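Local atomic coordinates of homoserine dehydrogenase (Staphylococcus aureus M1064, PDB entry 4PG7), a protein that catalyses the NAD(P)-dependent interconversion of L-aspartate semialdehyde and L-homoserine, a hydride-transfer step of the aspartic acid pathway. Residues 182-187 and 204-209; 176-181 and 224-229; 292-297 and 313-318. All coordinates share one frame; numbering follows the deposited sequence.

Contact 1 of 3, residues 182-187 and 204-209; sequences SNFILS and KRLGFA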
loop_
_atom_site.group_PDB
_atom_site.type_symbol
_atom_site.label_atom_id
_atom_site.label_comp_id
_atom_site.label_asym_id
_atom_site.label_seq_id
_atom_site.Cartn_x
_atom_site.Cartn_y
_atom_site.Cartn_z
ATOM N N SER A 182 10.007 -15.259 -9.440
ATOM C CA SER A 182 10.119 -16.297 -8.421
ATOM C C SER A 182 8.809 -16.575 -7.727
ATOM O O SER A 182 8.495 -17.706 -7.429
ATOM C CB SER A 182 11.117 -15.928 -7.344
ATOM O OG SER A 182 12.435 -16.047 -7.813
ATOM N N ASN A 183 8.051 -15.523 -7.439
ATOM C CA ASN A 183 6.762 -15.715 -6.830
ATOM C C ASN A 183 5.825 -16.451 -7.762
ATOM O O ASN A 183 5.075 -17.331 -7.322
ATOM C CB ASN A 183 6.140 -14.394 -6.413
ATOM C CG ASN A 183 5.099 -14.587 -5.347
ATOM O OD1 ASN A 183 5.359 -15.270 -4.339
ATOM N ND2 ASN A 183 3.921 -14.004 -5.533
ATOM N N PHE A 184 5.864 -16.110 -9.041
ATOM C CA PHE A 184 5.058 -16.826 -10.050
ATOM C C PHE A 184 5.366 -18.318 -10.029
ATOM O O PHE A 184 4.466 -19.160 -10.027
ATOM C CB PHE A 184 5.293 -16.261 -11.449
ATOM C CG PHE A 184 4.469 -16.943 -12.522
ATOM C CD1 PHE A 184 3.222 -16.459 -12.878
ATOM C CD2 PHE A 184 4.929 -18.090 -13.145
ATOM C CE1 PHE A 184 2.435 -17.114 -13.856
ATOM C CE2 PHE A 184 4.168 -18.747 -14.109
ATOM C CZ PHE A 184 2.911 -18.261 -14.453
ATOM N N ILE A 185 6.655 -18.647 -9.994
ATOM C CA ILE A 185 7.074 -20.041 -10.013
ATOM C C ILE A 185 6.571 -20.773 -8.784
ATOM O O ILE A 185 6.036 -21.894 -8.885
ATOM C CB ILE A 185 8.612 -20.133 -10.144
ATOM C CG1 ILE A 185 9.019 -19.713 -11.554
ATOM C CG2 ILE A 185 9.110 -21.539 -9.849
ATOM C CD1 ILE A 185 10.484 -19.374 -11.730
ATOM N N LEU A 186 6.743 -20.157 -7.601
ATOM C CA LEU A 186 6.265 -20.803 -6.369
ATOM C C LEU A 186 4.735 -21.002 -6.367
ATOM O O LEU A 186 4.243 -22.020 -5.892
ATOM C CB LEU A 186 6.732 -20.046 -5.137
ATOM C CG LEU A 186 8.241 -20.085 -4.857
ATOM C CD1 LEU A 186 8.588 -19.182 -3.692
ATOM C CD2 LEU A 186 8.699 -21.488 -4.576
ATOM N N SER A 187 3.998 -20.024 -6.882
ATOM C CA SER A 187 2.540 -20.140 -7.012
ATOM C C SER A 187 2.150 -21.293 -7.935
ATOM O O SER A 187 1.247 -22.051 -7.642
ATOM C CB SER A 187 1.934 -18.832 -7.528
ATOM O OG SER A 187 2.087 -17.806 -6.561
ATOM N N LYS A 204 9.000 -19.465 -18.307
ATOM C CA LYS A 204 9.666 -19.096 -19.555
ATOM C C LYS A 204 8.680 -19.011 -20.712
ATOM O O LYS A 204 8.653 -18.014 -21.414
ATOM C CB LYS A 204 10.783 -20.081 -19.903
ATOM C CG LYS A 204 12.043 -19.830 -19.099
ATOM C CD LYS A 204 13.070 -20.920 -19.310
ATOM C CE LYS A 204 14.354 -20.568 -18.582
ATOM N NZ LYS A 204 15.311 -21.698 -18.649
ATOM N N ARG A 205 7.872 -20.044 -20.910
ATOM C CA ARG A 205 6.915 -20.055 -22.026
ATOM C C ARG A 205 5.868 -18.929 -21.930
ATOM O O ARG A 205 5.420 -18.395 -22.950
ATOM C CB ARG A 205 6.156 -21.377 -22.127
ATOM C CG ARG A 205 6.979 -22.586 -22.512
ATOM C CD ARG A 205 6.133 -23.813 -22.808
ATOM N NE ARG A 205 5.802 -24.424 -21.555
ATOM C CZ ARG A 205 6.458 -25.432 -20.987
ATOM N NH1 ARG A 205 7.462 -26.055 -21.596
ATOM N NH2 ARG A 205 6.053 -25.853 -19.816
ATOM N N LEU A 206 5.509 -18.559 -20.700
ATOM C CA LEU A 206 4.451 -17.593 -20.493
ATOM C C LEU A 206 4.942 -16.162 -20.498
ATOM O O LEU A 206 4.130 -15.268 -20.377
ATOM C CB LEU A 206 3.702 -17.885 -19.205
ATOM C CG LEU A 206 2.863 -19.142 -19.217
ATOM C CD1 LEU A 206 2.247 -19.326 -17.833
ATOM C CD2 LEU A 206 1.777 -19.085 -20.277
ATOM N N GLY A 207 6.250 -15.945 -20.641
ATOM C CA GLY A 207 6.815 -14.604 -20.678
ATOM C C GLY A 207 7.380 -14.046 -19.362
ATOM O O GLY A 207 8.023 -13.012 -19.370
ATOM N N PHE A 208 7.187 -14.733 -18.243
ATOM C CA PHE A 208 7.666 -14.225 -16.927
ATOM C C PHE A 208 9.160 -14.364 -16.689
ATOM O O PHE A 208 9.842 -13.397 -16.314
ATOM C CB PHE A 208 6.863 -14.871 -15.813
ATOM C CG PHE A 208 5.425 -14.524 -15.893
ATOM C CD1 PHE A 208 5.014 -13.241 -15.581
ATOM C CD2 PHE A 208 4.502 -15.419 -16.385
ATOM C CE1 PHE A 208 3.691 -12.872 -15.692
ATOM C CE2 PHE A 208 3.175 -15.052 -16.522
ATOM C CZ PHE A 208 2.766 -13.778 -16.167
ATOM N N ALA A 209 9.696 -15.538 -16.962
ATOM C CA ALA A 209 11.111 -15.763 -16.786
ATOM C C ALA A 209 11.789 -15.569 -18.114
ATOM O O ALA A 209 11.210 -15.895 -19.145
ATOM C CB ALA A 209 11.360 -17.171 -16.268
#

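Contact 2 of 3, residues 176-181 and 224-229; sequences GILNGT and RKVVIT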
loop_
_atom_site.group_PDB
_atom_site.type_symbol
_atom_site.label_atom_id
_atom_site.label_comp_id
_atom_site.label_asym_id
_atom_site.label_seq_id
_atom_site.Cartn_x
_atom_site.Cartn_y
_atom_site.Cartn_z
ATOM N N GLY A 176 9.144 -8.613 2.273
ATOM C CA GLY A 176 8.572 -8.415 0.986
ATOM C C GLY A 176 8.687 -9.561 0.034
ATOM O O GLY A 176 9.630 -10.367 0.107
ATOM N N ILE A 177 7.707 -9.633 -0.865
ATOM C CA ILE A 177 7.786 -10.470 -2.044
ATOM C C ILE A 177 8.206 -9.508 -3.140
ATOM O O ILE A 177 7.431 -8.628 -3.486
ATOM C CB ILE A 177 6.446 -11.158 -2.322
ATOM C CG1 ILE A 177 6.165 -12.154 -1.190
ATOM C CG2 ILE A 177 6.453 -11.817 -3.696
ATOM C CD1 ILE A 177 4.741 -12.675 -1.108
ATOM N N LEU A 178 9.464 -9.630 -3.596
ATOM C CA LEU A 178 10.124 -8.573 -4.335
ATOM C C LEU A 178 10.571 -8.969 -5.722
ATOM O O LEU A 178 11.204 -8.172 -6.419
ATOM C CB LEU A 178 11.328 -8.034 -3.569
ATOM C CG LEU A 178 10.999 -7.473 -2.186
ATOM C CD1 LEU A 178 12.276 -7.035 -1.489
ATOM C CD2 LEU A 178 10.041 -6.301 -2.295
ATOM N N ASN A 179 10.213 -10.169 -6.144
ATOM C CA ASN A 179 10.576 -10.610 -7.469
ATOM C C ASN A 179 9.375 -11.362 -8.024
ATOM O O ASN A 179 8.997 -12.403 -7.506
ATOM C CB ASN A 179 11.837 -11.489 -7.387
ATOM C CG ASN A 179 12.260 -12.011 -8.744
ATOM O OD1 ASN A 179 12.097 -13.188 -9.052
ATOM N ND2 ASN A 179 12.765 -11.114 -9.575
ATOM N N GLY A 180 8.774 -10.821 -9.074
ATOM C CA GLY A 180 7.567 -11.396 -9.687
ATOM C C GLY A 180 7.770 -12.803 -10.224
ATOM O O GLY A 180 6.919 -13.673 -10.058
ATOM N N THR A 181 8.908 -13.029 -10.868
ATOM C CA THR A 181 9.167 -14.325 -11.524
ATOM C C THR A 181 9.274 -15.475 -10.530
ATOM O O THR A 181 8.688 -16.544 -10.750
ATOM C CB THR A 181 10.453 -14.249 -12.368
ATOM O OG1 THR A 181 10.253 -13.294 -13.422
ATOM C CG2 THR A 181 10.789 -15.605 -12.955
ATOM N N ARG A 224 18.876 -6.971 -4.345
ATOM C CA ARG A 224 19.043 -5.554 -4.702
ATOM C C ARG A 224 17.899 -4.707 -4.154
ATOM O O ARG A 224 18.123 -3.639 -3.604
ATOM C CB ARG A 224 19.189 -5.383 -6.217
ATOM C CG ARG A 224 20.491 -5.970 -6.755
ATOM C CD ARG A 224 20.754 -5.583 -8.204
ATOM N NE ARG A 224 19.624 -5.952 -9.046
ATOM C CZ ARG A 224 19.565 -7.005 -9.861
ATOM N NH1 ARG A 224 20.595 -7.835 -9.981
ATOM N NH2 ARG A 224 18.456 -7.223 -10.568
ATOM N N LYS A 225 16.672 -5.189 -4.273
ATOM C CA LYS A 225 15.527 -4.448 -3.754
ATOM C C LYS A 225 15.512 -4.361 -2.241
ATOM O O LYS A 225 15.008 -3.381 -1.685
ATOM C CB LYS A 225 14.213 -5.026 -4.290
ATOM C CG LYS A 225 14.019 -4.697 -5.770
ATOM C CD LYS A 225 12.898 -5.506 -6.386
ATOM C CE LYS A 225 12.762 -5.230 -7.891
ATOM N NZ LYS A 225 12.088 -6.390 -8.533
ATOM N N VAL A 226 16.053 -5.374 -1.569
ATOM C CA VAL A 226 16.233 -5.319 -0.125
ATOM C C VAL A 226 17.248 -4.249 0.281
ATOM O O VAL A 226 17.041 -3.552 1.274
ATOM C CB VAL A 226 16.678 -6.681 0.430
ATOM C CG1 VAL A 226 17.181 -6.549 1.858
ATOM C CG2 VAL A 226 15.514 -7.650 0.365
ATOM N N VAL A 227 18.350 -4.130 -0.455
ATOM C CA VAL A 227 19.296 -3.028 -0.221
ATOM C C VAL A 227 18.583 -1.680 -0.351
ATOM O O VAL A 227 18.692 -0.815 0.515
ATOM C CB VAL A 227 20.481 -3.054 -1.196
ATOM C CG1 VAL A 227 21.353 -1.815 -1.003
ATOM C CG2 VAL A 227 21.317 -4.306 -1.010
ATOM N N ILE A 228 17.838 -1.512 -1.429
ATOM C CA ILE A 228 17.127 -0.264 -1.678
ATOM C C ILE A 228 16.056 -0.010 -0.623
ATOM O O ILE A 228 15.959 1.088 -0.078
ATOM C CB ILE A 228 16.470 -0.246 -3.075
ATOM C CG1 ILE A 228 17.515 -0.337 -4.201
ATOM C CG2 ILE A 228 15.635 1.013 -3.267
ATOM C CD1 ILE A 228 18.521 0.799 -4.210
ATOM N N THR A 229 15.235 -1.016 -0.350
ATOM C CA THR A 229 14.184 -0.883 0.634
ATOM C C THR A 229 14.747 -0.546 2.037
ATOM O O THR A 229 14.140 0.243 2.771
ATOM C CB THR A 229 13.293 -2.122 0.656
ATOM O OG1 THR A 229 12.755 -2.320 -0.657
ATOM C CG2 THR A 229 12.150 -1.967 1.642
#

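Contact 3 of 3, residues 292-297 and 313-318; sequences HQLAAV and DTMFYG. With ACT (acetate ion), chain E.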
loop_
_atom_site.group_PDB
_atom_site.type_symbol
_atom_site.label_atom_id
_atom_site.label_comp_id
_atom_site.label_asym_id
_atom_site.label_seq_id
_atom_site.Cartn_x
_atom_site.Cartn_y
_atom_site.Cartn_z
ATOM N N HIS A 292 -1.382 -14.867 7.249
ATOM C CA HIS A 292 -0.648 -13.612 7.088
ATOM C C HIS A 292 -1.000 -12.986 5.732
ATOM O O HIS A 292 -1.122 -13.690 4.722
ATOM C CB HIS A 292 0.856 -13.886 7.151
ATOM C CG HIS A 292 1.687 -12.681 7.443
ATOM N ND1 HIS A 292 2.058 -11.777 6.471
ATOM C CD2 HIS A 292 2.218 -12.218 8.602
ATOM C CE1 HIS A 292 2.799 -10.824 7.010
ATOM N NE2 HIS A 292 2.887 -11.056 8.308
ATOM N N GLN A 293 -1.111 -11.666 5.701
ATOM C CA GLN A 293 -1.410 -10.947 4.468
ATOM C C GLN A 293 -0.471 -11.329 3.324
ATOM O O GLN A 293 -0.902 -11.424 2.181
ATOM C CB GLN A 293 -1.422 -9.428 4.717
ATOM C CG GLN A 293 -2.443 -8.587 3.955
ATOM C CD GLN A 293 -3.860 -9.134 3.824
ATOM O OE1 GLN A 293 -4.523 -9.475 4.802
ATOM N NE2 GLN A 293 -4.348 -9.151 2.579
ATOM N N LEU A 294 0.812 -11.566 3.605
ATOM C CA LEU A 294 1.759 -11.959 2.569
ATOM C C LEU A 294 1.490 -13.306 1.959
ATOM O O LEU A 294 1.868 -13.543 0.807
ATOM C CB LEU A 294 3.204 -11.938 3.064
ATOM C CG LEU A 294 3.907 -10.605 3.120
ATOM C CD1 LEU A 294 5.297 -10.804 3.703
ATOM C CD2 LEU A 294 3.995 -9.931 1.766
ATOM N N ALA A 295 0.873 -14.209 2.719
ATOM C CA ALA A 295 0.644 -15.537 2.235
ATOM C C ALA A 295 -0.237 -15.518 0.985
ATOM O O ALA A 295 -0.154 -16.430 0.168
ATOM C CB ALA A 295 0.019 -16.417 3.308
ATOM N N ALA A 296 -1.092 -14.507 0.853
ATOM C CA ALA A 296 -2.096 -14.472 -0.220
ATOM C C ALA A 296 -1.579 -13.823 -1.509
ATOM O O ALA A 296 -2.268 -13.847 -2.512
ATOM C CB ALA A 296 -3.329 -13.723 0.249
ATOM N N VAL A 297 -0.356 -13.310 -1.492
ATOM C CA VAL A 297 0.226 -12.619 -2.629
ATOM C C VAL A 297 0.783 -13.641 -3.638
ATOM O O VAL A 297 1.801 -14.301 -3.381
ATOM C CB VAL A 297 1.329 -11.667 -2.157
ATOM C CG1 VAL A 297 1.983 -10.956 -3.326
ATOM C CG2 VAL A 297 0.741 -10.646 -1.186
ATOM N N ASP A 313 0.669 -2.837 11.541
ATOM C CA ASP A 313 1.376 -3.217 10.325
ATOM C C ASP A 313 0.734 -2.566 9.107
ATOM O O ASP A 313 -0.447 -2.221 9.113
ATOM C CB ASP A 313 1.371 -4.725 10.145
ATOM C CG ASP A 313 1.951 -5.461 11.334
ATOM O OD1 ASP A 313 2.532 -4.798 12.225
ATOM O OD2 ASP A 313 1.793 -6.692 11.373
ATOM N N THR A 314 1.510 -2.387 8.055
ATOM C CA THR A 314 0.956 -1.921 6.797
ATOM C C THR A 314 1.481 -2.817 5.681
ATOM O O THR A 314 2.503 -3.502 5.842
ATOM C CB THR A 314 1.303 -0.451 6.492
ATOM O OG1 THR A 314 2.712 -0.312 6.453
ATOM C CG2 THR A 314 0.753 0.500 7.543
ATOM N N MET A 315 0.787 -2.803 4.548
ATOM C CA MET A 315 1.264 -3.523 3.356
ATOM C C MET A 315 0.831 -2.825 2.090
ATOM O O MET A 315 -0.271 -2.260 2.005
ATOM C CB MET A 315 0.786 -4.986 3.354
ATOM C CG MET A 315 1.523 -5.903 2.352
ATOM S SD MET A 315 0.783 -7.574 2.173
ATOM C CE MET A 315 -0.652 -7.054 1.214
ATOM N N PHE A 316 1.710 -2.870 1.111
ATOM C CA PHE A 316 1.482 -2.324 -0.215
ATOM C C PHE A 316 1.587 -3.490 -1.178
ATOM O O PHE A 316 2.523 -4.282 -1.072
ATOM C CB PHE A 316 2.533 -1.250 -0.495
ATOM C CG PHE A 316 2.619 -0.217 0.600
ATOM C CD1 PHE A 316 1.929 0.994 0.494
ATOM C CD2 PHE A 316 3.322 -0.483 1.784
ATOM C CE1 PHE A 316 1.976 1.930 1.521
ATOM C CE2 PHE A 316 3.356 0.441 2.811
ATOM C CZ PHE A 316 2.696 1.656 2.675
ATOM N N TYR A 317 0.625 -3.605 -2.092
ATOM C CA TYR A 317 0.537 -4.745 -2.992
ATOM C C TYR A 317 0.367 -4.241 -4.411
ATOM O O TYR A 317 -0.419 -3.332 -4.651
ATOM C CB TYR A 317 -0.661 -5.589 -2.573
ATOM C CG TYR A 317 -1.205 -6.628 -3.554
ATOM C CD1 TYR A 317 -0.793 -7.940 -3.480
ATOM C CD2 TYR A 317 -2.197 -6.307 -4.492
ATOM C CE1 TYR A 317 -1.311 -8.916 -4.329
ATOM C CE2 TYR A 317 -2.734 -7.267 -5.355
ATOM C CZ TYR A 317 -2.282 -8.580 -5.263
ATOM O OH TYR A 317 -2.782 -9.551 -6.070
ATOM N N GLY A 318 1.091 -4.833 -5.350
ATOM C CA GLY A 318 0.950 -4.505 -6.773
ATOM C C GLY A 318 1.998 -5.195 -7.613
ATOM O O GLY A 318 2.916 -5.827 -7.060
HETATM C C ACT E . -5.484 -10.670 -9.231
HETATM O O ACT E . -5.241 -10.021 -8.168
HETATM O OXT ACT E . -6.491 -10.472 -9.950
HETATM C CH3 ACT E . -4.549 -11.741 -9.681
#

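Contact 1 of 3, residues 182-187 and 204-209
F184 on helix 180-192 and F208, in the loop that follows helix 196-205, bring their CA atoms closest, 7.8 Å apart. The two rings meet in an offset stack, centroids 4.3 Å apart and planes at 24°. The overlap is uneven: F208 CD2 sits over the middle of the F184 ring, whereas F184 CD1 lies over the F208 ring displaced toward its rim. The tightest carbon pair is F184 CE1 with F208 CE2, at 3.5 Å. F184 carries its ring anti to the backbone N (chi1 -179°), which turns it toward the side chains of L206 and F208. Beside the stack, one methyl of L206, CD1, reaches F184 CZ at 3.6 Å, coming in obliquely to the ring. No hydrogen bond links the two segments here; the grip is apolar, and A203 adds to the packing on F184.

With G207 at positive phi (96°) and two bonds back into the last turn, one of them G207 N to K204 O (3.3 Å), helix 196-205 ends in a Schellman motif. Its exit folds back onto the preceding helix, making an alpha-alpha hairpin in which residues that follow the second helix stack on the first.

Contact 2 of 3, residues 176-181 and 224-229
L178 and K225 meet where strand 171-177 of the central mixed sheet gives way to helix 180-192. L178 stands just before N179, the N-cap of that helix, so the contact joins a capped helix start to helix 220-234, which packs on the same sheet. Their CA atoms are 6.8 Å apart, and the two side chains run past each other in opposite directions.

K225 is the one to follow. Its CB lies 4.0 Å from L178 CD1, the start of an apolar flank. Chi1 of -72° puts CG anti to the carbonyl carbon, and from there the chain stays extended, carrying it along L178 toward the turn. CD passes L178 CB at 4.1 Å and already comes close to the carbonyl oxygen of L178; CE continues alongside that oxygen. At the tip, NZ donates a hydrogen bond to L178 O, 2.9 Å long, with a C=O...N angle of 165°, so the amine approaches almost head-on to the carbonyl. The same NZ makes a salt bridge with D221, one turn earlier on its own helix. D221 also accepts from N179 ND2, while N179 OD1 caps S182 N; lysine, aspartate and N-cap thus form one polar network around the turn.

On the apolar side, L178 CD1 also touches V226 CG2, at 3.8 Å, the two side chains crossing at about a right angle. I304 of strand 302-308 packs on L178 as well, and F174 on V226, so both residues belong to the layer between helix and sheet.

One turn beyond K225, T229 OG1 bonds back to K225 O at 2.7 Å, arriving from the face of that carbonyl opposite to the one used by T229 N.

Contact 3 of 3, residues 292-297 and 313-318
Q293, L294 and M315 make the first of two apolar clusters between the loop 292-297 and strand 314-318. M315 stands up from the strand with CG anti to the backbone N (chi1 -165°) and then bends at chi3, which lays its CE methyl 3.6 Å from Q293 CG. Its sulfur rests against CB and CG of Q293, the two chains crossing at about a right angle, and L294 CD2 reaches SD at 4.0 Å. The second cluster is V297 with Y317. Both valine methyls lie against the CD1-CE1 part of the ring, CG2 being 3.9 Å from Y317 CD1 and CG1 4.0 Å from Y317 CE1; CG2 comes in at the ring edge, near its plane.

Polar interactions do not cross between the segments. Within the loop, L294 N donates to H292 ND1 over 3.1 Å, at an N-H...N angle of 165° and in the imidazole plane, which helps to fix the ring's rotation. The amide NE2 of Q293 bonds to O of Q293 of the second subunit. Y317 OH lies 3.3 Å from O of an acetate, probably from the crystallisation liquor, a weak bond at most.

Strand 314-318 pairs with strand 302-308 of its own chain and also, antiparallel, with a strand of the second subunit, where M315 packs on its counterpart M315. This is a dimer interface built by continuing a beta sheet from one subunit into the next, with the loop 292-297 packed over the side of strand 314-318 that carries M315 and Y317.

How the contacts relate
All three contacts gather around the mixed sheet and its helices. Contacts 1 and 2, their centres about 16 Å apart, share helix 180-192: segment 176-181 runs into its first turn, and F184 lies just beyond. In sequence, contact 1 falls between the two segments of contact 2. Contact 3 follows later, its centre about 14 Å from contact 2 and about 19 Å from contact 1. F208 O and T181 OG1, and N183 ND2 and V297 O, are probably hydrogen-bonded; I177 CD1 packs on V297 CB. Strands 171-177 and 314-318 both pair with strand 302-308, so contacts 2 and 3 belong to the sheet that runs on into the second subunit, with contact 1 among the helices beside it.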